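Local structure of pullulanase (Klebsiella oxytoca, 2YOC) at residues Thr405-Thr413 and Arg944-Asp954; Thr979-Ser989 and Gln1058-Pro1067. The protein catalyses the hydrolysis of alpha-1,6-glucosidic linkages in pullulan and related branched dextrins, and is probably exported by a type 2 secretion system. One frame throughout, in Å; residues are numbered along the deposited sequence.

How the contacts relate
Following the chain from its N terminus, contact 1 closes first and spans by far the longer loop: residues 405-413, at the entry to the first strand of the parallel barrel, meet 944-954 after 530 intervening residues that include all the remaining barrel strands. Contact 2 opens only afterwards, so the two lie in series and neither nest nor cross. It joins 979-989 to 1058-1067 across a much shorter loop within the C-terminal beta domain. Their centres lie about 18 Å apart, and Leu949 of contact 1 packs on Val980, Asp981 and Asp982 of contact 2. Together they link barrel, connecting turn and calcium-bound end of the C-terminal sheet.

Contact 1: residues Thr405-Thr413 and Arg944-Asp954; sequences TKADLAKMT and RKSSPLFTLGD. With SO4 (sulfate ion), chain C.
The lead-in to the first strand of the barrel is joined here to the turn between helices 927-945 and 955-961, with Ala407 and Ala410 of the short helix 406-410 lying against Thr951 and Gly953. Gly953 CA approaches Ala407 CA to 4.2 Å, with no glycine side chain to separate the backbones, and Ala410 CB rests 3.7 Å from Thr951 CB. Lys411 starts away from this surface, but bends at chi2 (139°) and chi4 (73°) bring its ammonium group back. Lys411 NZ donates to Thr951 OG1 at 2.6 Å and to Ala407 O at 2.9 Å, the latter approached from above the carbonyl plane, so one lysine ties the helix to the turn. The other branch of Thr951 is turned to Arg944: its CG2 sits over the centre of the guanidinium, 4.1 Å above the plane. Arg944, extended from CG to NE, slides past Thr413 in the opposite direction, with Arg944 NE 3.1 Å from Thr413 OG1 and Arg944 NH2 3.0 Å from Ala410 O. Hydrogen bonds from this guanidinium to the carbonyls of Met855, Gly857 and Gly859 connect it to the segment entering the last barrel strand, 860-864. At the other end the extended Lys406 crosses Asp954 at about a right angle, and Lys406 NZ forms a long salt bridge of 3.5 Å with Asp954 OD1. A sulfate, probably from the crystallisation liquor, accepts from Lys406 N. The helix itself begins with a capping box of Thr405 and Asp408. Thr413 pairs with Thr460 and His461 in the closed eight-stranded parallel barrel, and the contact thus belongs to the seam between the barrel of an alpha-amylase-type glycosidase and its C-terminal beta domain.

Contact 2: residues Thr979-Ser989 and Gln1058-Pro1067; sequences TVDDGMKAGAS and QGEAQGAGLP. With CA (calcium ion), chain M; SO4 (sulfate ion), chain V.
Gln1062 reaches into the turn 982-988 with its chain extended and CG anti to the backbone N (chi1 -167°), presenting a flat amide to two carbonyls. Gln1062 NE2 gives one nearly straight bond to Asp982 O (2.7 Å) and another to Gly987 O (3.0 Å); both acceptors lie in the amide plane, which fixes its rotation. Beside it, Met984 N donates to Gly1063 O at 3.0 Å, while the selenomethionine Met984 bends at chi3 to rest its CE on Ala1064 CB. Asp981 serves both segments: Gly983 N, in an Asx turn, and Leu1066 N, 2.9 Å away, reach Asp981 OD1 from opposite faces of the carboxylate. Across the turn, Asp982 OD2 binds the calcium ion at 2.3 Å, with Ser989 OG and Gln1058 OE1 converging on the same ion and Asp991 O and Leu994 O completing the five protein ligands. The remaining oxygen, Asp982 OD1, is held by Leu990 N and a salt bridge to Arg961 at the end of helix 955-961. Strand 975-981 lies between strands 962-965 and 994-1002, and Leu1066 packs on this sheet, touching Thr979 and Val998.

Contact 1: residues Thr405-Thr413 and Arg944-Asp954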
loop_
_atom_site.group_PDB
_atom_site.type_symbol
_atom_site.label_atom_id
_atom_site.label_comp_id
_atom_site.label_asym_id
_atom_site.label_seq_id
_atom_site.Cartn_x
_atom_site.Cartn_y
_atom_site.Cartn_z
ATOM N N THR B 405 -21.281 -31.199 10.216
ATOM C CA THR B 405 -20.625 -30.495 9.127
ATOM C C THR B 405 -20.331 -29.028 9.453
ATOM O O THR B 405 -20.841 -28.471 10.436
ATOM C CB THR B 405 -21.455 -30.638 7.853
ATOM O OG1 THR B 405 -22.537 -29.734 7.870
ATOM C CG2 THR B 405 -21.981 -32.019 7.637
ATOM N N LYS B 406 -19.505 -28.387 8.593
ATOM C CA LYS B 406 -19.170 -26.960 8.713
ATOM C C LYS B 406 -20.497 -26.171 8.595
ATOM O O LYS B 406 -20.741 -25.270 9.405
ATOM C CB LYS B 406 -18.142 -26.538 7.642
ATOM C CG LYS B 406 -16.724 -26.994 7.966
ATOM C CD LYS B 406 -15.814 -26.935 6.750
ATOM C CE LYS B 406 -14.568 -27.742 6.997
ATOM N NZ LYS B 406 -13.980 -28.273 5.737
ATOM N N ALA B 407 -21.390 -26.595 7.658
ATOM C CA ALA B 407 -22.706 -26.002 7.491
ATOM C C ALA B 407 -23.557 -26.208 8.768
ATOM O O ALA B 407 -24.241 -25.264 9.201
ATOM C CB ALA B 407 -23.384 -26.572 6.285
ATOM N N ASP B 408 -23.420 -27.381 9.444
ATOM C CA ASP B 408 -24.098 -27.638 10.722
ATOM C C ASP B 408 -23.568 -26.668 11.763
ATOM O O ASP B 408 -24.363 -25.989 12.401
ATOM C CB ASP B 408 -23.890 -29.086 11.201
ATOM C CG ASP B 408 -24.491 -30.140 10.316
ATOM O OD1 ASP B 408 -25.435 -29.812 9.553
ATOM O OD2 ASP B 408 -24.019 -31.290 10.371
ATOM N N LEU B 409 -22.226 -26.563 11.877
ATOM C CA LEU B 409 -21.528 -25.684 12.816
ATOM C C LEU B 409 -21.858 -24.246 12.631
ATOM O O LEU B 409 -22.122 -23.567 13.608
ATOM C CB LEU B 409 -20.022 -25.823 12.682
ATOM C CG LEU B 409 -19.405 -27.081 13.165
ATOM C CD1 LEU B 409 -17.966 -27.091 12.809
ATOM C CD2 LEU B 409 -19.574 -27.221 14.654
ATOM N N ALA B 410 -21.814 -23.765 11.384
ATOM C CA ALA B 410 -22.099 -22.369 11.045
ATOM C C ALA B 410 -23.474 -21.892 11.557
ATOM O O ALA B 410 -23.648 -20.697 11.805
ATOM C CB ALA B 410 -21.991 -22.163 9.536
ATOM N N LYS B 411 -24.425 -22.838 11.758
ATOM C CA LYS B 411 -25.760 -22.524 12.256
ATOM C C LYS B 411 -25.758 -22.096 13.703
ATOM O O LYS B 411 -26.710 -21.432 14.120
ATOM C CB LYS B 411 -26.743 -23.667 11.972
ATOM C CG LYS B 411 -27.299 -23.605 10.547
ATOM C CD LYS B 411 -27.406 -24.960 9.872
ATOM C CE LYS B 411 -27.688 -24.884 8.372
ATOM N NZ LYS B 411 -26.523 -24.431 7.542
HETATM N N MSE B 412 -24.655 -22.409 14.441
HETATM C CA MSE B 412 -24.417 -22.088 15.858
HETATM C C MSE B 412 -24.708 -20.633 16.237
HETATM O O MSE B 412 -24.066 -19.715 15.720
HETATM C CB MSE B 412 -22.990 -22.482 16.261
HETATM C CG MSE B 412 -22.798 -22.734 17.749
HETATM SE SE MSE B 412 -20.932 -23.233 18.172
HETATM C CE MSE B 412 -20.967 -25.099 17.502
ATOM N N THR B 413 -25.687 -20.445 17.159
ATOM C CA THR B 413 -26.130 -19.147 17.683
ATOM C C THR B 413 -26.079 -19.207 19.223
ATOM O O THR B 413 -26.998 -19.724 19.869
ATOM C CB THR B 413 -27.494 -18.798 17.053
ATOM O OG1 THR B 413 -27.285 -18.599 15.666
ATOM C CG2 THR B 413 -28.089 -17.540 17.597
ATOM N N ARG B 944 -31.609 -15.809 10.275
ATOM C CA ARG B 944 -30.383 -16.629 10.274
ATOM C C ARG B 944 -30.719 -18.086 9.981
ATOM O O ARG B 944 -30.025 -18.720 9.175
ATOM C CB ARG B 944 -29.667 -16.486 11.628
ATOM C CG ARG B 944 -28.418 -17.329 11.788
ATOM C CD ARG B 944 -27.560 -16.857 12.929
ATOM N NE ARG B 944 -26.272 -17.547 12.964
ATOM C CZ ARG B 944 -25.160 -17.121 12.372
ATOM N NH1 ARG B 944 -25.160 -15.985 11.683
ATOM N NH2 ARG B 944 -24.034 -17.823 12.473
ATOM N N LYS B 945 -31.804 -18.611 10.612
ATOM C CA LYS B 945 -32.238 -19.985 10.382
ATOM C C LYS B 945 -33.167 -20.145 9.152
ATOM O O LYS B 945 -33.511 -21.274 8.791
ATOM C CB LYS B 945 -32.805 -20.634 11.669
ATOM C CG LYS B 945 -34.000 -19.942 12.316
ATOM C CD LYS B 945 -34.522 -20.732 13.504
ATOM C CE LYS B 945 -35.904 -21.293 13.296
ATOM N NZ LYS B 945 -36.945 -20.362 13.805
ATOM N N SER B 946 -33.533 -19.026 8.479
ATOM C CA SER B 946 -34.422 -19.036 7.317
ATOM C C SER B 946 -33.813 -19.479 5.989
ATOM O O SER B 946 -34.557 -19.624 5.029
ATOM C CB SER B 946 -35.134 -17.698 7.177
ATOM O OG SER B 946 -34.445 -16.783 6.344
ATOM N N SER B 947 -32.479 -19.659 5.898
ATOM C CA SER B 947 -31.839 -20.083 4.642
ATOM C C SER B 947 -30.491 -20.721 4.870
ATOM O O SER B 947 -29.699 -20.180 5.654
ATOM C CB SER B 947 -31.652 -18.897 3.700
ATOM O OG SER B 947 -31.059 -19.357 2.495
ATOM N N PRO B 948 -30.135 -21.793 4.118
ATOM C CA PRO B 948 -28.795 -22.371 4.277
ATOM C C PRO B 948 -27.706 -21.420 3.769
ATOM O O PRO B 948 -26.522 -21.638 4.074
ATOM C CB PRO B 948 -28.874 -23.658 3.451
ATOM C CG PRO B 948 -29.901 -23.436 2.456
ATOM C CD PRO B 948 -30.922 -22.554 3.122
ATOM N N LEU B 949 -28.121 -20.360 2.992
ATOM C CA LEU B 949 -27.254 -19.339 2.407
ATOM C C LEU B 949 -26.588 -18.441 3.442
ATOM O O LEU B 949 -25.504 -17.924 3.184
ATOM C CB LEU B 949 -27.996 -18.512 1.349
ATOM C CG LEU B 949 -28.439 -19.238 0.047
ATOM C CD1 LEU B 949 -29.266 -18.322 -0.838
ATOM C CD2 LEU B 949 -27.243 -19.793 -0.754
ATOM N N PHE B 950 -27.220 -18.264 4.605
ATOM C CA PHE B 950 -26.684 -17.448 5.694
ATOM C C PHE B 950 -25.514 -18.130 6.423
ATOM O O PHE B 950 -24.688 -17.443 7.047
ATOM C CB PHE B 950 -27.773 -17.185 6.735
ATOM C CG PHE B 950 -28.751 -16.129 6.327
ATOM C CD1 PHE B 950 -28.362 -14.797 6.239
ATOM C CD2 PHE B 950 -30.070 -16.455 6.031
ATOM C CE1 PHE B 950 -29.280 -13.807 5.876
ATOM C CE2 PHE B 950 -30.980 -15.464 5.651
ATOM C CZ PHE B 950 -30.580 -14.146 5.583
ATOM N N THR B 951 -25.502 -19.479 6.405
ATOM C CA THR B 951 -24.556 -20.323 7.133
ATOM C C THR B 951 -23.885 -21.347 6.208
ATOM O O THR B 951 -24.100 -22.558 6.346
ATOM C CB THR B 951 -25.295 -20.986 8.304
ATOM O OG1 THR B 951 -26.349 -21.810 7.773
ATOM C CG2 THR B 951 -25.843 -19.961 9.311
ATOM N N LEU B 952 -23.084 -20.843 5.248
ATOM C CA LEU B 952 -22.396 -21.655 4.241
ATOM C C LEU B 952 -21.378 -22.629 4.819
ATOM O O LEU B 952 -21.160 -23.683 4.210
ATOM C CB LEU B 952 -21.761 -20.802 3.139
ATOM C CG LEU B 952 -22.673 -20.015 2.196
ATOM C CD1 LEU B 952 -21.857 -19.088 1.299
ATOM C CD2 LEU B 952 -23.523 -20.934 1.334
ATOM N N GLY B 953 -20.754 -22.279 5.961
ATOM C CA GLY B 953 -19.772 -23.139 6.618
ATOM C C GLY B 953 -18.403 -23.282 5.963
ATOM O O GLY B 953 -17.392 -23.130 6.653
ATOM N N ASP B 954 -18.335 -23.641 4.652
ATOM C CA ASP B 954 -17.049 -23.813 3.957
ATOM C C ASP B 954 -16.516 -22.486 3.413
ATOM O O ASP B 954 -17.239 -21.793 2.693
ATOM C CB ASP B 954 -17.161 -24.800 2.793
ATOM C CG ASP B 954 -17.180 -26.265 3.177
ATOM O OD1 ASP B 954 -16.078 -26.857 3.314
ATOM O OD2 ASP B 954 -18.301 -26.857 3.244
HETATM S S SO4 C . -18.099 -30.640 5.721
HETATM O O1 SO4 C . -19.046 -31.418 4.903
HETATM O O2 SO4 C . -16.958 -30.209 4.879
HETATM O O3 SO4 C . -18.778 -29.456 6.198
HETATM O O4 SO4 C . -17.625 -31.447 6.865
#

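Contact 2: residues Thr979-Ser989 and Gln1058-Pro1067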
loop_
_atom_site.group_PDB
_atom_site.type_symbol
_atom_site.label_atom_id
_atom_site.label_comp_id
_atom_site.label_asym_id
_atom_site.label_seq_id
_atom_site.Cartn_x
_atom_site.Cartn_y
_atom_site.Cartn_z
ATOM N N THR B 979 -24.450 -9.747 -0.684
ATOM C CA THR B 979 -25.165 -10.595 -1.626
ATOM C C THR B 979 -24.655 -12.039 -1.511
ATOM O O THR B 979 -23.445 -12.234 -1.415
ATOM C CB THR B 979 -25.105 -10.045 -3.075
ATOM O OG1 THR B 979 -23.822 -10.266 -3.644
ATOM C CG2 THR B 979 -25.499 -8.587 -3.188
ATOM N N VAL B 980 -25.579 -13.041 -1.481
ATOM C CA VAL B 980 -25.239 -14.469 -1.386
ATOM C C VAL B 980 -25.853 -15.209 -2.566
ATOM O O VAL B 980 -27.076 -15.245 -2.702
ATOM C CB VAL B 980 -25.598 -15.134 -0.032
ATOM C CG1 VAL B 980 -25.088 -16.574 0.005
ATOM C CG2 VAL B 980 -25.035 -14.331 1.154
ATOM N N ASP B 981 -25.007 -15.800 -3.417
ATOM C CA ASP B 981 -25.431 -16.497 -4.616
ATOM C C ASP B 981 -25.893 -17.917 -4.359
ATOM O O ASP B 981 -25.271 -18.651 -3.595
ATOM C CB ASP B 981 -24.307 -16.501 -5.675
ATOM C CG ASP B 981 -24.792 -16.744 -7.096
ATOM O OD1 ASP B 981 -25.996 -16.591 -7.341
ATOM O OD2 ASP B 981 -23.956 -17.074 -7.973
ATOM N N ASP B 982 -26.988 -18.317 -5.034
ATOM C CA ASP B 982 -27.478 -19.682 -5.099
ATOM C C ASP B 982 -27.691 -20.015 -6.562
ATOM O O ASP B 982 -28.190 -21.098 -6.904
ATOM C CB ASP B 982 -28.715 -19.930 -4.242
ATOM C CG ASP B 982 -28.876 -21.405 -3.843
ATOM O OD1 ASP B 982 -27.839 -22.079 -3.566
ATOM O OD2 ASP B 982 -30.028 -21.891 -3.814
ATOM N N GLY B 983 -27.253 -19.088 -7.424
ATOM C CA GLY B 983 -27.305 -19.204 -8.877
ATOM C C GLY B 983 -26.373 -20.260 -9.446
ATOM O O GLY B 983 -25.427 -20.700 -8.801
HETATM N N MSE B 984 -26.642 -20.662 -10.671
HETATM C CA MSE B 984 -25.918 -21.663 -11.453
HETATM C C MSE B 984 -24.371 -21.503 -11.465
HETATM O O MSE B 984 -23.648 -22.504 -11.559
HETATM C CB MSE B 984 -26.553 -21.777 -12.869
HETATM C CG MSE B 984 -25.770 -21.203 -14.031
HETATM SE SE MSE B 984 -26.782 -21.211 -15.683
HETATM C CE MSE B 984 -26.821 -19.289 -15.938
ATOM N N LYS B 985 -23.871 -20.258 -11.378
ATOM C CA LYS B 985 -22.453 -20.049 -11.454
ATOM C C LYS B 985 -21.765 -20.389 -10.157
ATOM O O LYS B 985 -20.559 -20.643 -10.178
ATOM C CB LYS B 985 -22.130 -18.638 -11.961
ATOM C CG LYS B 985 -21.999 -18.575 -13.462
ATOM C CD LYS B 985 -22.217 -17.171 -13.947
ATOM C CE LYS B 985 -20.950 -16.579 -14.501
ATOM N NZ LYS B 985 -21.030 -16.378 -15.983
ATOM N N ALA B 986 -22.523 -20.422 -9.026
ATOM C CA ALA B 986 -22.014 -20.758 -7.691
ATOM C C ALA B 986 -21.767 -22.262 -7.550
ATOM O O ALA B 986 -20.784 -22.685 -6.940
ATOM C CB ALA B 986 -22.998 -20.299 -6.629
ATOM N N GLY B 987 -22.664 -23.053 -8.108
ATOM C CA GLY B 987 -22.628 -24.497 -8.018
ATOM C C GLY B 987 -24.026 -25.053 -7.874
ATOM O O GLY B 987 -24.912 -24.788 -8.703
ATOM N N ALA B 988 -24.245 -25.779 -6.769
ATOM C CA ALA B 988 -25.512 -26.437 -6.480
ATOM C C ALA B 988 -26.523 -25.496 -5.843
ATOM O O ALA B 988 -26.151 -24.510 -5.180
ATOM C CB ALA B 988 -25.269 -27.632 -5.579
ATOM N N SER B 989 -27.815 -25.810 -6.046
ATOM C CA SER B 989 -28.905 -25.047 -5.462
ATOM C C SER B 989 -28.972 -25.436 -4.009
ATOM O O SER B 989 -29.364 -26.545 -3.718
ATOM C CB SER B 989 -30.220 -25.331 -6.189
ATOM O OG SER B 989 -31.323 -25.213 -5.304
ATOM N N GLN B 1058 -36.593 -18.417 -6.526
ATOM C CA GLN B 1058 -36.213 -19.346 -7.576
ATOM C C GLN B 1058 -37.416 -19.703 -8.386
ATOM O O GLN B 1058 -38.490 -19.959 -7.830
ATOM C CB GLN B 1058 -35.581 -20.620 -6.977
ATOM C CG GLN B 1058 -34.795 -21.447 -7.995
ATOM C CD GLN B 1058 -34.585 -22.855 -7.535
ATOM O OE1 GLN B 1058 -33.930 -23.116 -6.522
ATOM N NE2 GLN B 1058 -35.122 -23.797 -8.284
ATOM N N GLY B 1059 -37.203 -19.764 -9.695
ATOM C CA GLY B 1059 -38.225 -20.083 -10.663
ATOM C C GLY B 1059 -38.446 -21.568 -10.647
ATOM O O GLY B 1059 -38.247 -22.268 -9.632
ATOM N N GLU B 1060 -38.776 -22.057 -11.775
ATOM C CA GLU B 1060 -39.048 -23.468 -11.878
ATOM C C GLU B 1060 -37.750 -24.334 -11.931
ATOM O O GLU B 1060 -37.846 -25.548 -12.011
ATOM C CB GLU B 1060 -40.044 -23.679 -13.055
ATOM C CG GLU B 1060 -39.828 -22.813 -14.309
ATOM C CD GLU B 1060 -40.327 -21.367 -14.396
ATOM O OE1 GLU B 1060 -41.241 -20.962 -13.635
ATOM O OE2 GLU B 1060 -39.776 -20.629 -15.243
ATOM N N ALA B 1061 -36.570 -23.672 -11.870
ATOM C CA ALA B 1061 -35.221 -24.205 -11.994
ATOM C C ALA B 1061 -34.192 -23.167 -11.519
ATOM O O ALA B 1061 -34.488 -21.958 -11.484
ATOM C CB ALA B 1061 -34.948 -24.539 -13.444
ATOM N N GLN B 1062 -32.986 -23.631 -11.117
ATOM C CA GLN B 1062 -31.894 -22.763 -10.656
ATOM C C GLN B 1062 -31.467 -21.857 -11.801
ATOM O O GLN B 1062 -30.965 -22.342 -12.818
ATOM C CB GLN B 1062 -30.701 -23.597 -10.220
ATOM C CG GLN B 1062 -29.646 -22.811 -9.438
ATOM C CD GLN B 1062 -28.308 -23.533 -9.428
ATOM O OE1 GLN B 1062 -28.007 -24.403 -10.273
ATOM N NE2 GLN B 1062 -27.460 -23.169 -8.484
ATOM N N GLY B 1063 -31.713 -20.566 -11.650
ATOM C CA GLY B 1063 -31.317 -19.602 -12.667
ATOM C C GLY B 1063 -29.993 -19.003 -12.304
ATOM O O GLY B 1063 -29.317 -19.533 -11.433
ATOM N N ALA B 1064 -29.582 -17.932 -12.978
ATOM C CA ALA B 1064 -28.361 -17.207 -12.600
ATOM C C ALA B 1064 -28.854 -16.299 -11.486
ATOM O O ALA B 1064 -29.994 -15.801 -11.553
ATOM C CB ALA B 1064 -27.864 -16.381 -13.763
ATOM N N GLY B 1065 -28.098 -16.187 -10.422
ATOM C CA GLY B 1065 -28.597 -15.426 -9.288
ATOM C C GLY B 1065 -27.910 -14.102 -9.154
ATOM O O GLY B 1065 -28.140 -13.186 -9.956
ATOM N N LEU B 1066 -27.033 -14.023 -8.142
ATOM C CA LEU B 1066 -26.228 -12.860 -7.826
ATOM C C LEU B 1066 -24.757 -13.285 -7.879
ATOM O O LEU B 1066 -24.114 -13.381 -6.826
ATOM C CB LEU B 1066 -26.617 -12.324 -6.446
ATOM C CG LEU B 1066 -28.102 -12.034 -6.221
ATOM C CD1 LEU B 1066 -28.363 -11.601 -4.803
ATOM C CD2 LEU B 1066 -28.639 -11.010 -7.207
ATOM N N PRO B 1067 -24.211 -13.604 -9.097
ATOM C CA PRO B 1067 -22.813 -14.035 -9.189
ATOM C C PRO B 1067 -21.802 -13.000 -8.691
ATOM O O PRO B 1067 -21.979 -11.784 -8.922
ATOM C CB PRO B 1067 -22.647 -14.335 -10.675
ATOM C CG PRO B 1067 -23.600 -13.501 -11.319
ATOM C CD PRO B 1067 -24.802 -13.548 -10.444
HETATM CA CA CA M . -31.493 -22.389 -5.486
HETATM S S SO4 V . -20.930 -27.568 -5.319
HETATM O O1 SO4 V . -21.636 -28.847 -5.372
HETATM O O2 SO4 V . -20.309 -27.341 -6.646
HETATM O O3 SO4 V . -21.880 -26.484 -4.977
HETATM O O4 SO4 V . -19.883 -27.599 -4.265
#